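Local coordinates for protein acinetobacter secreted protease CpaA (Acinetobacter nosocomialis M2, PDB 6O38) that is a secreted zinc metalloprotease, probably exported by the type II secretion system, and is held here in complex with its chaperone CpaB, at residues 176-181 with 520-525; 183-188 with 543-548; 536-541 with 550-555; 160-165 with 230-235. One frame throughout, in Å; residues are numbered along the deposited sequence.

Contact 1: 176-181 with 520-525; sequences KYYSAL and HPLGST
Leu522 lies over one face of the Tyr178 ring. Its CD2 branch makes a CH-pi contact, 3.9 Å from the ring centroid and offset toward the rim, with CE2 the nearest ring atom. The other branch, CD1, meets CD1 of Leu181 at 3.9 Å. Leu181 fills the middle of the contact. Its CD2 sits 3.8 Å from NE2 of His520 and also touches CD of Pro521. Ala180 completes the apolar patch at the exposed margin, with CB 3.9 Å from CG of Pro521.

Bonds within each segment position these groups. A type I turn from His520 to Gly523 carries Pro521 and Leu522 at its corner. His520 has CG opposite its backbone N (chi1 -166°), which brings ND1 within 3.0 Å of Leu522 N, and that N-H bonds to it. Ser524 OG accepts from His520 N at 2.9 Å and ties the base of the turn. On the other segment, Leu181 N bonds to Tyr178 O. The Tyr178 hydroxyl is bonded to Glu187.

Tyr178 ends strand 172-178, and Leu522 also touches Val185 on the adjacent strand 183-195. The 520-525 loop, between helices 496-504 and 557-569, thus reaches the end of this strand pair.

Contact 2: 183-188 with 543-548; sequences KWVPEY and PKYGVR
Val185 supplies the apolar part of this contact. Its CG1 methyl meets the Tyr545 ring obliquely, 3.5 Å from CD1, and the two side chains cross at about a right angle. Having CG1 opposite the backbone N (chi1 174°) turns that methyl toward the ring. The backbone takes part too: Pro186 O lies at the edge of the same ring, near its plane, 3.7 Å from CE1. Within its own segment, Lys544 lays CG over the centre of one ring face.

The polar contacts are weak. Lys544 NZ gives a weak hydrogen bond to Glu187 O at 3.4 Å. Tyr545 OH reaches both carboxylate oxygens weakly, 3.3 Å from Glu187 OE2 and 3.4 Å from Glu187 OE1. The carboxylate stands nearly upright to the ring, with the planes 82° apart. The chain of Glu187, bent at chi2, carries it there, and Tyr178 OH holds OE1 more firmly. Glu187 OE2 and Lys544 NZ are 4.5 Å apart, too far for a salt bridge, so their attraction is probably modest. Lys544 also packs on Glu146 of the chaperone chain CpaB.

Opposite Trp174, strand 183-195 of this StcE-type beta-sandwich domain takes two residues, Glu187 and Tyr188, where one would pair: a classic beta bulge.

Contact 3: 536-541 with 550-555; sequences SSPYLY and GEEGKI
A type I turn, Ser537 to Leu540, packs its Pro538 against Gly550, Glu552 and Ile555 of a tight loop that ends in a classic beta bulge. Both lie in the long loop region between helices 496-504 and 557-569. In the tight loop, Glu551 and Ile555 exchange backbone bonds in both directions. Glu551 O also takes the N-H of Lys554, and the two residues opposite Glu551 make the bulge. The turn is itself held by Leu540 N bonding to Ser537 O. An ST turn adds to it, with Ser537 OG accepting from Tyr539 N at 3.2 Å.

Across the contact there is only van der Waals packing, mostly of the Pro538 ring against the backbone and the Glu552 carboxylate. Pro538 CB lies 3.6 Å from CD of Glu552, whose chain bends at chi2 (80°) and turns a face of the carboxylate onto that CB. Glu552 OE2 has a long, weak ion pair with Lys275. Pro538 CD sits 3.9 Å from Ile555 O. Gly550 comes close to the backbone of the turn, with its CA 4.0 Å from Pro538 N.

At the buried end, Ser536 lies about 13 Å from the zinc, measured from its side chain. Its OG is hydrogen-bonded to Ser516 O and to the backbone N of Ala557, at the start of helix 557-569. The same OG lies 3.7 Å from the CG2 methyl of Ile555.

Contact 4: 160-165 with 230-235; sequences LFPSSF and ANDRDR
Phe161 and Arg233 are brought face to face by their torsions. Phe161 CG lies opposite its carbonyl carbon (chi1 -71°), and the Arg233 chain bends at chi2 (53°). Arg233 sits in a type II turn, Asn231 to Asp234, of one StcE-type beta-sandwich domain. Phe161 belongs to the preceding one. Its ring takes Arg233 CG over the centre of one face, a CH-pi contact of 3.6 Å to the centroid. The guanidinium follows over the ring rim, and the two planes are 14° apart. CE1 of Phe161 lies 3.4 Å from Arg233 NE.

Asp232 OD1 lies in the guanidinium plane and takes Arg233 NH1 in a 2.9 Å salt bridge, which helps set the rotation of the group. Arg233 NH2 bonds to Gly546 O, so the group is gripped from two loops. Asp232 OD2 approaches the edge of the Phe161 ring, and Asp232 CB packs on Pro162.

The serines supply the polar contacts. Ser163 OG gives its proton to Asp232 O at 2.7 Å, in the carbonyl plane. The Asp234 carboxylate clasps Ser164. Its OD1 takes the backbone N-H of Ser164 through the syn lone pair, and OD2 takes the Ser164 hydroxyl. Asn231 N also bonds to OD2, coming from above the carboxylate plane at 2.9 Å.

Contacts 1 and 2 are surface contacts, whereas contacts 3 and 4 are partly buried. The first two hold the same elements: both bring the long loop region between helices 496-504 and 557-569 onto the adjacent strands 172-178 and 183-195. Contact 3 stays within that loop region. Contact 4 joins two beta-sandwich domains and meets the same region where Arg235 bonds to Pro543 O. The chemistry differs accordingly. Contact 1 is apolar, contact 2 mixes packing with weak polar bonds, and contact 3 is mainly proline packing. Contact 4 is the one with several firm hydrogen bonds. Leu160 also touches both leucines of contact 1.

Contact 1: 176-181 with 520-525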
loop_
_atom_site.group_PDB
_atom_site.type_symbol
_atom_site.label_atom_id
_atom_site.label_comp_id
_atom_site.label_asym_id
_atom_site.label_seq_id
_atom_site.Cartn_x
_atom_site.Cartn_y
_atom_site.Cartn_z
ATOM N N LYS A 176 -15.979 7.345 9.012
ATOM C CA LYS A 176 -15.209 8.428 9.605
ATOM C C LYS A 176 -15.398 9.675 8.756
ATOM O O LYS A 176 -15.298 9.614 7.527
ATOM C CB LYS A 176 -13.722 8.071 9.714
ATOM C CG LYS A 176 -12.895 9.100 10.472
ATOM C CD LYS A 176 -11.574 8.517 10.949
ATOM C CE LYS A 176 -10.631 8.247 9.789
ATOM N NZ LYS A 176 -9.269 7.871 10.261
ATOM N N TYR A 177 -15.670 10.801 9.412
ATOM C CA TYR A 177 -15.957 12.050 8.720
ATOM C C TYR A 177 -14.664 12.797 8.418
ATOM O O TYR A 177 -13.836 13.006 9.309
ATOM C CB TYR A 177 -16.892 12.923 9.558
ATOM C CG TYR A 177 -17.374 14.165 8.845
ATOM C CD1 TYR A 177 -18.411 14.100 7.923
ATOM C CD2 TYR A 177 -16.797 15.403 9.095
ATOM C CE1 TYR A 177 -18.858 15.233 7.268
ATOM C CE2 TYR A 177 -17.237 16.542 8.446
ATOM C CZ TYR A 177 -18.268 16.450 7.533
ATOM O OH TYR A 177 -18.710 17.580 6.884
ATOM N N TYR A 178 -14.499 13.194 7.159
ATOM C CA TYR A 178 -13.352 13.977 6.710
ATOM C C TYR A 178 -13.843 15.377 6.366
ATOM O O TYR A 178 -14.562 15.562 5.377
ATOM C CB TYR A 178 -12.677 13.323 5.506
ATOM C CG TYR A 178 -11.864 12.090 5.835
ATOM C CD1 TYR A 178 -12.484 10.908 6.223
ATOM C CD2 TYR A 178 -10.479 12.104 5.743
ATOM C CE1 TYR A 178 -11.745 9.778 6.519
ATOM C CE2 TYR A 178 -9.732 10.979 6.037
ATOM C CZ TYR A 178 -10.370 9.819 6.424
ATOM O OH TYR A 178 -9.631 8.695 6.717
ATOM N N SER A 179 -13.455 16.363 7.179
ATOM C CA SER A 179 -13.881 17.734 6.923
ATOM C C SER A 179 -13.237 18.297 5.661
ATOM O O SER A 179 -13.790 19.213 5.042
ATOM C CB SER A 179 -13.562 18.622 8.126
ATOM O OG SER A 179 -12.227 18.437 8.559
ATOM N N ALA A 180 -12.073 17.772 5.270
ATOM C CA ALA A 180 -11.468 18.179 4.006
ATOM C C ALA A 180 -12.336 17.782 2.819
ATOM O O ALA A 180 -12.282 18.428 1.767
ATOM C CB ALA A 180 -10.070 17.575 3.872
ATOM N N LEU A 181 -13.135 16.723 2.967
ATOM C CA LEU A 181 -14.063 16.293 1.932
ATOM C C LEU A 181 -15.512 16.634 2.238
ATOM O O LEU A 181 -16.342 16.593 1.324
ATOM C CB LEU A 181 -13.959 14.776 1.715
ATOM C CG LEU A 181 -12.655 14.216 1.147
ATOM C CD1 LEU A 181 -12.702 12.696 1.129
ATOM C CD2 LEU A 181 -12.405 14.760 -0.249
ATOM N N HIS A 520 -5.275 14.309 -3.131
ATOM C CA HIS A 520 -6.542 13.927 -2.523
ATOM C C HIS A 520 -6.299 13.561 -1.071
ATOM O O HIS A 520 -5.268 12.943 -0.768
ATOM C CB HIS A 520 -7.179 12.749 -3.267
ATOM C CG HIS A 520 -8.616 12.516 -2.917
ATOM N ND1 HIS A 520 -9.006 11.764 -1.830
ATOM C CD2 HIS A 520 -9.758 12.938 -3.511
ATOM C CE1 HIS A 520 -10.325 11.733 -1.769
ATOM N NE2 HIS A 520 -10.805 12.437 -2.777
ATOM N N PRO A 521 -7.201 13.923 -0.153
ATOM C CA PRO A 521 -6.977 13.597 1.267
ATOM C C PRO A 521 -6.911 12.107 1.555
ATOM O O PRO A 521 -6.333 11.718 2.576
ATOM C CB PRO A 521 -8.178 14.248 1.968
ATOM C CG PRO A 521 -8.627 15.324 1.031
ATOM C CD PRO A 521 -8.384 14.778 -0.345
ATOM N N LEU A 522 -7.484 11.262 0.699
ATOM C CA LEU A 522 -7.486 9.819 0.903
ATOM C C LEU A 522 -6.349 9.119 0.170
ATOM O O LEU A 522 -6.330 7.886 0.110
ATOM C CB LEU A 522 -8.828 9.226 0.468
ATOM C CG LEU A 522 -10.066 9.698 1.232
ATOM C CD1 LEU A 522 -11.319 9.070 0.645
ATOM C CD2 LEU A 522 -9.944 9.376 2.714
ATOM N N GLY A 523 -5.405 9.875 -0.385
ATOM C CA GLY A 523 -4.299 9.292 -1.117
ATOM C C GLY A 523 -3.941 10.089 -2.352
ATOM O O GLY A 523 -4.806 10.392 -3.178
ATOM N N SER A 524 -2.663 10.431 -2.490
ATOM C CA SER A 524 -2.186 11.282 -3.570
ATOM C C SER A 524 -1.099 10.568 -4.360
ATOM O O SER A 524 -0.238 9.897 -3.783
ATOM C CB SER A 524 -1.649 12.604 -3.020
ATOM O OG SER A 524 -2.667 13.331 -2.354
ATOM N N THR A 525 -1.130 10.733 -5.681
ATOM C CA THR A 525 -0.172 10.064 -6.547
ATOM C C THR A 525 1.215 10.689 -6.386
ATOM O O THR A 525 1.420 11.636 -5.620
ATOM C CB THR A 525 -0.636 10.122 -8.002
ATOM O OG1 THR A 525 -0.652 11.484 -8.450
ATOM C CG2 THR A 525 -2.031 9.530 -8.136
#

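Contact 2: 183-188 with 543-548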
loop_
_atom_site.group_PDB
_atom_site.type_symbol
_atom_site.label_atom_id
_atom_site.label_comp_id
_atom_site.label_asym_id
_atom_site.label_seq_id
_atom_site.Cartn_x
_atom_site.Cartn_y
_atom_site.Cartn_z
ATOM N N LYS A 183 -17.432 14.702 3.825
ATOM C CA LYS A 183 -18.070 13.434 3.505
ATOM C C LYS A 183 -17.747 12.407 4.578
ATOM O O LYS A 183 -16.646 12.406 5.137
ATOM C CB LYS A 183 -17.610 12.909 2.138
ATOM C CG LYS A 183 -18.088 13.728 0.953
ATOM C CD LYS A 183 -19.603 13.741 0.869
ATOM C CE LYS A 183 -20.080 14.538 -0.332
ATOM N NZ LYS A 183 -20.548 13.647 -1.427
ATOM N N TRP A 184 -18.713 11.537 4.860
ATOM C CA TRP A 184 -18.459 10.350 5.665
ATOM C C TRP A 184 -17.816 9.289 4.783
ATOM O O TRP A 184 -18.375 8.914 3.746
ATOM C CB TRP A 184 -19.755 9.832 6.284
ATOM C CG TRP A 184 -20.323 10.730 7.338
ATOM C CD1 TRP A 184 -21.227 11.735 7.160
ATOM C CD2 TRP A 184 -20.028 10.699 8.740
ATOM N NE1 TRP A 184 -21.512 12.335 8.362
ATOM C CE2 TRP A 184 -20.788 11.717 9.348
ATOM C CE3 TRP A 184 -19.193 9.911 9.538
ATOM C CZ2 TRP A 184 -20.739 11.968 10.718
ATOM C CZ3 TRP A 184 -19.147 10.161 10.898
ATOM C CH2 TRP A 184 -19.915 11.181 11.474
ATOM N N VAL A 185 -16.651 8.807 5.186
ATOM C CA VAL A 185 -15.853 7.873 4.396
ATOM C C VAL A 185 -15.917 6.507 5.064
ATOM O O VAL A 185 -15.662 6.407 6.270
ATOM C CB VAL A 185 -14.393 8.343 4.259
ATOM C CG1 VAL A 185 -13.560 7.286 3.561
ATOM C CG2 VAL A 185 -14.332 9.659 3.501
ATOM N N PRO A 186 -16.255 5.442 4.335
ATOM C CA PRO A 186 -16.296 4.108 4.949
ATOM C C PRO A 186 -14.898 3.633 5.320
ATOM O O PRO A 186 -13.981 3.653 4.495
ATOM C CB PRO A 186 -16.921 3.225 3.859
ATOM C CG PRO A 186 -17.476 4.168 2.832
ATOM C CD PRO A 186 -16.677 5.425 2.926
ATOM N N GLU A 187 -14.741 3.208 6.573
ATOM C CA GLU A 187 -13.479 2.672 7.062
ATOM C C GLU A 187 -13.506 1.171 7.290
ATOM O O GLU A 187 -12.462 0.525 7.179
ATOM C CB GLU A 187 -13.070 3.367 8.369
ATOM C CG GLU A 187 -12.695 4.836 8.211
ATOM C CD GLU A 187 -11.395 5.042 7.447
ATOM O OE1 GLU A 187 -11.088 6.203 7.104
ATOM O OE2 GLU A 187 -10.681 4.050 7.187
ATOM N N TYR A 188 -14.668 0.603 7.605
ATOM C CA TYR A 188 -14.816 -0.842 7.716
ATOM C C TYR A 188 -16.239 -1.219 7.342
ATOM O O TYR A 188 -17.195 -0.628 7.853
ATOM C CB TYR A 188 -14.489 -1.337 9.128
ATOM C CG TYR A 188 -14.749 -2.816 9.316
ATOM C CD1 TYR A 188 -13.837 -3.763 8.867
ATOM C CD2 TYR A 188 -15.907 -3.265 9.937
ATOM C CE1 TYR A 188 -14.072 -5.116 9.032
ATOM C CE2 TYR A 188 -16.151 -4.615 10.106
ATOM C CZ TYR A 188 -15.231 -5.536 9.652
ATOM O OH TYR A 188 -15.470 -6.880 9.819
ATOM N N PRO A 543 -7.024 1.878 -3.941
ATOM C CA PRO A 543 -7.346 0.484 -3.580
ATOM C C PRO A 543 -8.339 0.357 -2.437
ATOM O O PRO A 543 -9.223 -0.508 -2.486
ATOM C CB PRO A 543 -5.974 -0.096 -3.209
ATOM C CG PRO A 543 -4.997 0.741 -3.970
ATOM C CD PRO A 543 -5.573 2.128 -3.948
ATOM N N LYS A 544 -8.225 1.195 -1.407
ATOM C CA LYS A 544 -9.099 1.091 -0.245
ATOM C C LYS A 544 -10.414 1.845 -0.420
ATOM O O LYS A 544 -11.482 1.316 -0.095
ATOM C CB LYS A 544 -8.373 1.605 1.003
ATOM C CG LYS A 544 -9.240 1.624 2.251
ATOM C CD LYS A 544 -8.416 1.827 3.510
ATOM C CE LYS A 544 -9.265 1.603 4.752
ATOM N NZ LYS A 544 -10.168 0.428 4.607
ATOM N N TYR A 545 -10.358 3.075 -0.928
ATOM C CA TYR A 545 -11.527 3.942 -0.931
ATOM C C TYR A 545 -12.218 4.042 -2.284
ATOM O O TYR A 545 -13.370 4.485 -2.340
ATOM C CB TYR A 545 -11.134 5.341 -0.447
ATOM C CG TYR A 545 -10.511 5.319 0.931
ATOM C CD1 TYR A 545 -11.291 5.123 2.062
ATOM C CD2 TYR A 545 -9.142 5.478 1.099
ATOM C CE1 TYR A 545 -10.727 5.094 3.324
ATOM C CE2 TYR A 545 -8.568 5.451 2.357
ATOM C CZ TYR A 545 -9.366 5.259 3.465
ATOM O OH TYR A 545 -8.801 5.232 4.720
ATOM N N GLY A 546 -11.552 3.649 -3.369
ATOM C CA GLY A 546 -12.171 3.641 -4.675
ATOM C C GLY A 546 -12.144 4.958 -5.418
ATOM O O GLY A 546 -12.749 5.053 -6.493
ATOM N N VAL A 547 -11.476 5.979 -4.880
ATOM C CA VAL A 547 -11.393 7.264 -5.561
ATOM C C VAL A 547 -10.596 7.107 -6.849
ATOM O O VAL A 547 -9.495 6.542 -6.853
ATOM C CB VAL A 547 -10.764 8.320 -4.640
ATOM C CG1 VAL A 547 -10.596 9.640 -5.378
ATOM C CG2 VAL A 547 -11.610 8.505 -3.390
ATOM N N ARG A 548 -11.157 7.597 -7.951
ATOM C CA ARG A 548 -10.449 7.578 -9.224
ATOM C C ARG A 548 -9.245 8.513 -9.174
ATOM O O ARG A 548 -9.367 9.683 -8.803
ATOM C CB ARG A 548 -11.395 7.964 -10.359
ATOM C CG ARG A 548 -10.702 8.240 -11.678
ATOM C CD ARG A 548 -11.615 7.922 -12.847
ATOM N NE ARG A 548 -12.949 8.489 -12.695
ATOM C CZ ARG A 548 -14.050 7.926 -13.178
ATOM N NH1 ARG A 548 -13.975 6.780 -13.841
ATOM N NH2 ARG A 548 -15.228 8.506 -12.998
#

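Contact 3: 536-541 with 550-555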
loop_
_atom_site.group_PDB
_atom_site.type_symbol
_atom_site.label_atom_id
_atom_site.label_comp_id
_atom_site.label_asym_id
_atom_site.label_seq_id
_atom_site.Cartn_x
_atom_site.Cartn_y
_atom_site.Cartn_z
ATOM N N SER A 536 -0.699 9.215 -11.627
ATOM C CA SER A 536 -2.104 9.551 -11.812
ATOM C C SER A 536 -2.610 9.061 -13.164
ATOM O O SER A 536 -1.896 9.104 -14.169
ATOM C CB SER A 536 -2.317 11.060 -11.686
ATOM O OG SER A 536 -1.754 11.755 -12.782
ATOM N N SER A 537 -3.858 8.587 -13.175
ATOM C CA SER A 537 -4.516 8.076 -14.372
ATOM C C SER A 537 -6.009 7.912 -14.112
ATOM O O SER A 537 -6.403 7.415 -13.050
ATOM C CB SER A 537 -3.908 6.742 -14.806
ATOM O OG SER A 537 -4.666 6.155 -15.851
ATOM N N PRO A 538 -6.868 8.305 -15.057
ATOM C CA PRO A 538 -8.313 8.097 -14.881
ATOM C C PRO A 538 -8.744 6.645 -14.988
ATOM O O PRO A 538 -9.944 6.363 -14.899
ATOM C CB PRO A 538 -8.925 8.937 -16.011
ATOM C CG PRO A 538 -7.868 8.975 -17.057
ATOM C CD PRO A 538 -6.554 8.983 -16.326
ATOM N N TYR A 539 -7.814 5.715 -15.193
ATOM C CA TYR A 539 -8.127 4.294 -15.239
ATOM C C TYR A 539 -7.604 3.559 -14.013
ATOM O O TYR A 539 -7.654 2.325 -13.968
ATOM C CB TYR A 539 -7.565 3.682 -16.522
ATOM C CG TYR A 539 -7.903 4.497 -17.750
ATOM C CD1 TYR A 539 -9.220 4.652 -18.161
ATOM C CD2 TYR A 539 -6.907 5.125 -18.487
ATOM C CE1 TYR A 539 -9.536 5.403 -19.278
ATOM C CE2 TYR A 539 -7.214 5.879 -19.607
ATOM C CZ TYR A 539 -8.530 6.014 -19.997
ATOM O OH TYR A 539 -8.842 6.762 -21.110
ATOM N N LEU A 540 -7.107 4.292 -13.020
ATOM C CA LEU A 540 -6.643 3.737 -11.759
ATOM C C LEU A 540 -7.537 4.237 -10.633
ATOM O O LEU A 540 -8.070 5.349 -10.690
ATOM C CB LEU A 540 -5.192 4.131 -11.480
ATOM C CG LEU A 540 -4.156 3.688 -12.511
ATOM C CD1 LEU A 540 -2.815 4.308 -12.181
ATOM C CD2 LEU A 540 -4.056 2.171 -12.564
ATOM N N TYR A 541 -7.698 3.408 -9.606
ATOM C CA TYR A 541 -8.570 3.729 -8.485
ATOM C C TYR A 541 -7.856 3.454 -7.171
ATOM O O TYR A 541 -7.058 2.517 -7.071
ATOM C CB TYR A 541 -9.878 2.932 -8.562
ATOM C CG TYR A 541 -10.668 3.203 -9.822
ATOM C CD1 TYR A 541 -10.405 2.505 -10.995
ATOM C CD2 TYR A 541 -11.669 4.164 -9.844
ATOM C CE1 TYR A 541 -11.119 2.755 -12.150
ATOM C CE2 TYR A 541 -12.390 4.420 -10.995
ATOM C CZ TYR A 541 -12.110 3.712 -12.145
ATOM O OH TYR A 541 -12.825 3.963 -13.294
ATOM N N GLY A 550 -7.414 10.374 -11.081
ATOM C CA GLY A 550 -7.205 11.182 -12.264
ATOM C C GLY A 550 -8.527 11.601 -12.876
ATOM O O GLY A 550 -9.594 11.426 -12.288
ATOM N N GLU A 551 -8.422 12.160 -14.081
ATOM C CA GLU A 551 -9.581 12.687 -14.791
ATOM C C GLU A 551 -9.266 12.714 -16.279
ATOM O O GLU A 551 -8.192 13.180 -16.673
ATOM C CB GLU A 551 -9.941 14.087 -14.283
ATOM C CG GLU A 551 -11.210 14.668 -14.881
ATOM C CD GLU A 551 -11.682 15.905 -14.143
ATOM O OE1 GLU A 551 -10.964 16.367 -13.230
ATOM O OE2 GLU A 551 -12.773 16.417 -14.475
ATOM N N GLU A 552 -10.191 12.211 -17.095
ATOM C CA GLU A 552 -9.966 12.120 -18.534
ATOM C C GLU A 552 -9.711 13.494 -19.144
ATOM O O GLU A 552 -10.580 14.373 -19.112
ATOM C CB GLU A 552 -11.156 11.452 -19.224
ATOM C CG GLU A 552 -11.365 9.974 -18.888
ATOM C CD GLU A 552 -12.069 9.744 -17.566
ATOM O OE1 GLU A 552 -12.300 10.725 -16.829
ATOM O OE2 GLU A 552 -12.399 8.575 -17.270
ATOM N N GLY A 553 -8.509 13.677 -19.691
ATOM C CA GLY A 553 -8.134 14.886 -20.392
ATOM C C GLY A 553 -7.593 16.016 -19.541
ATOM O O GLY A 553 -7.163 17.034 -20.102
ATOM N N LYS A 554 -7.598 15.888 -18.220
ATOM C CA LYS A 554 -7.059 16.942 -17.366
ATOM C C LYS A 554 -5.935 16.475 -16.455
ATOM O O LYS A 554 -4.922 17.169 -16.336
ATOM C CB LYS A 554 -8.181 17.588 -16.541
ATOM C CG LYS A 554 -9.124 18.418 -17.404
ATOM C CD LYS A 554 -9.977 19.374 -16.592
ATOM C CE LYS A 554 -10.730 20.328 -17.511
ATOM N NZ LYS A 554 -11.776 21.111 -16.797
ATOM N N ILE A 555 -6.079 15.326 -15.800
ATOM C CA ILE A 555 -5.065 14.806 -14.883
ATOM C C ILE A 555 -4.794 13.365 -15.298
ATOM O O ILE A 555 -5.524 12.449 -14.903
ATOM C CB ILE A 555 -5.499 14.888 -13.416
ATOM C CG1 ILE A 555 -5.853 16.328 -13.038
ATOM C CG2 ILE A 555 -4.401 14.358 -12.505
ATOM C CD1 ILE A 555 -6.471 16.464 -11.662
#

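Contact 4: 160-165 with 230-235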
loop_
_atom_site.group_PDB
_atom_site.type_symbol
_atom_site.label_atom_id
_atom_site.label_comp_id
_atom_site.label_asym_id
_atom_site.label_seq_id
_atom_site.Cartn_x
_atom_site.Cartn_y
_atom_site.Cartn_z
ATOM N N LEU A 160 -19.262 9.434 0.881
ATOM C CA LEU A 160 -18.254 9.565 -0.168
ATOM C C LEU A 160 -18.752 8.996 -1.492
ATOM O O LEU A 160 -18.567 9.608 -2.549
ATOM C CB LEU A 160 -16.958 8.879 0.259
ATOM C CG LEU A 160 -15.810 8.929 -0.750
ATOM C CD1 LEU A 160 -15.285 10.348 -0.897
ATOM C CD2 LEU A 160 -14.695 7.978 -0.342
ATOM N N PHE A 161 -19.389 7.828 -1.452
ATOM C CA PHE A 161 -19.973 7.215 -2.632
ATOM C C PHE A 161 -21.370 6.700 -2.308
ATOM O O PHE A 161 -21.613 6.222 -1.194
ATOM C CB PHE A 161 -19.103 6.060 -3.151
ATOM C CG PHE A 161 -17.813 6.507 -3.777
ATOM C CD1 PHE A 161 -17.801 7.063 -5.046
ATOM C CD2 PHE A 161 -16.613 6.364 -3.102
ATOM C CE1 PHE A 161 -16.616 7.474 -5.627
ATOM C CE2 PHE A 161 -15.424 6.773 -3.678
ATOM C CZ PHE A 161 -15.427 7.329 -4.942
ATOM N N PRO A 162 -22.304 6.782 -3.255
ATOM C CA PRO A 162 -23.678 6.309 -3.008
ATOM C C PRO A 162 -23.809 4.795 -3.147
ATOM O O PRO A 162 -24.519 4.278 -4.015
ATOM C CB PRO A 162 -24.479 7.072 -4.070
ATOM C CG PRO A 162 -23.525 7.233 -5.201
ATOM C CD PRO A 162 -22.156 7.391 -4.590
ATOM N N SER A 163 -23.113 4.066 -2.278
ATOM C CA SER A 163 -23.132 2.614 -2.318
ATOM C C SER A 163 -24.429 2.081 -1.706
ATOM O O SER A 163 -25.284 2.834 -1.232
ATOM C CB SER A 163 -21.909 2.047 -1.603
ATOM O OG SER A 163 -20.711 2.534 -2.183
ATOM N N SER A 164 -24.573 0.755 -1.716
ATOM C CA SER A 164 -25.793 0.093 -1.251
ATOM C C SER A 164 -25.753 -0.069 0.270
ATOM O O SER A 164 -25.725 -1.172 0.817
ATOM C CB SER A 164 -25.961 -1.250 -1.947
ATOM O OG SER A 164 -25.941 -1.104 -3.356
ATOM N N PHE A 165 -25.774 1.072 0.961
ATOM C CA PHE A 165 -25.704 1.092 2.423
ATOM C C PHE A 165 -27.081 0.782 3.012
ATOM O O PHE A 165 -27.743 1.618 3.631
ATOM C CB PHE A 165 -25.178 2.432 2.921
ATOM C CG PHE A 165 -23.720 2.656 2.638
ATOM C CD1 PHE A 165 -22.750 1.954 3.333
ATOM C CD2 PHE A 165 -23.319 3.579 1.686
ATOM C CE1 PHE A 165 -21.408 2.157 3.075
ATOM C CE2 PHE A 165 -21.977 3.792 1.428
ATOM C CZ PHE A 165 -21.021 3.079 2.123
ATOM N N ALA A 230 -24.999 -2.174 -10.327
ATOM C CA ALA A 230 -24.992 -2.049 -8.875
ATOM C C ALA A 230 -24.965 -0.564 -8.535
ATOM O O ALA A 230 -25.068 0.294 -9.417
ATOM C CB ALA A 230 -23.805 -2.804 -8.265
ATOM N N ASN A 231 -24.841 -0.257 -7.250
ATOM C CA ASN A 231 -24.629 1.115 -6.824
ATOM C C ASN A 231 -23.143 1.453 -6.881
ATOM O O ASN A 231 -22.281 0.571 -6.884
ATOM C CB ASN A 231 -25.177 1.338 -5.415
ATOM C CG ASN A 231 -26.691 1.377 -5.382
ATOM O OD1 ASN A 231 -27.325 2.031 -6.210
ATOM N ND2 ASN A 231 -27.281 0.670 -4.425
ATOM N N ASP A 232 -22.857 2.752 -6.945
ATOM C CA ASP A 232 -21.488 3.215 -7.133
ATOM C C ASP A 232 -20.579 2.706 -6.020
ATOM O O ASP A 232 -20.872 2.880 -4.833
ATOM C CB ASP A 232 -21.455 4.742 -7.192
ATOM C CG ASP A 232 -20.239 5.273 -7.928
ATOM O OD1 ASP A 232 -19.542 4.469 -8.584
ATOM O OD2 ASP A 232 -19.986 6.494 -7.859
ATOM N N ARG A 233 -19.491 2.042 -6.417
ATOM C CA ARG A 233 -18.426 1.565 -5.536
ATOM C C ARG A 233 -18.834 0.365 -4.689
ATOM O O ARG A 233 -18.167 0.057 -3.695
ATOM C CB ARG A 233 -17.890 2.684 -4.633
ATOM C CG ARG A 233 -16.648 3.378 -5.173
ATOM C CD ARG A 233 -16.862 3.884 -6.590
ATOM N NE ARG A 233 -15.687 4.579 -7.108
ATOM C CZ ARG A 233 -15.699 5.365 -8.179
ATOM N NH1 ARG A 233 -16.827 5.559 -8.849
ATOM N NH2 ARG A 233 -14.583 5.958 -8.580
ATOM N N ASP A 234 -19.918 -0.323 -5.042
ATOM C CA ASP A 234 -20.179 -1.624 -4.443
ATOM C C ASP A 234 -19.071 -2.597 -4.827
ATOM O O ASP A 234 -18.510 -2.532 -5.923
ATOM C CB ASP A 234 -21.538 -2.167 -4.886
ATOM C CG ASP A 234 -22.698 -1.428 -4.249
ATOM O OD1 ASP A 234 -22.496 -0.797 -3.191
ATOM O OD2 ASP A 234 -23.817 -1.492 -4.800
ATOM N N ARG A 235 -18.752 -3.509 -3.912
ATOM C CA ARG A 235 -17.624 -4.408 -4.101
ATOM C C ARG A 235 -18.056 -5.858 -3.948
ATOM O O ARG A 235 -18.898 -6.183 -3.106
ATOM C CB ARG A 235 -16.493 -4.097 -3.115
ATOM C CG ARG A 235 -15.750 -2.813 -3.434
ATOM C CD ARG A 235 -14.486 -2.674 -2.607
ATOM N NE ARG A 235 -13.768 -1.444 -2.929
ATOM C CZ ARG A 235 -12.477 -1.246 -2.681
ATOM N NH1 ARG A 235 -11.756 -2.200 -2.109
ATOM N NH2 ARG A 235 -11.907 -0.096 -3.009
#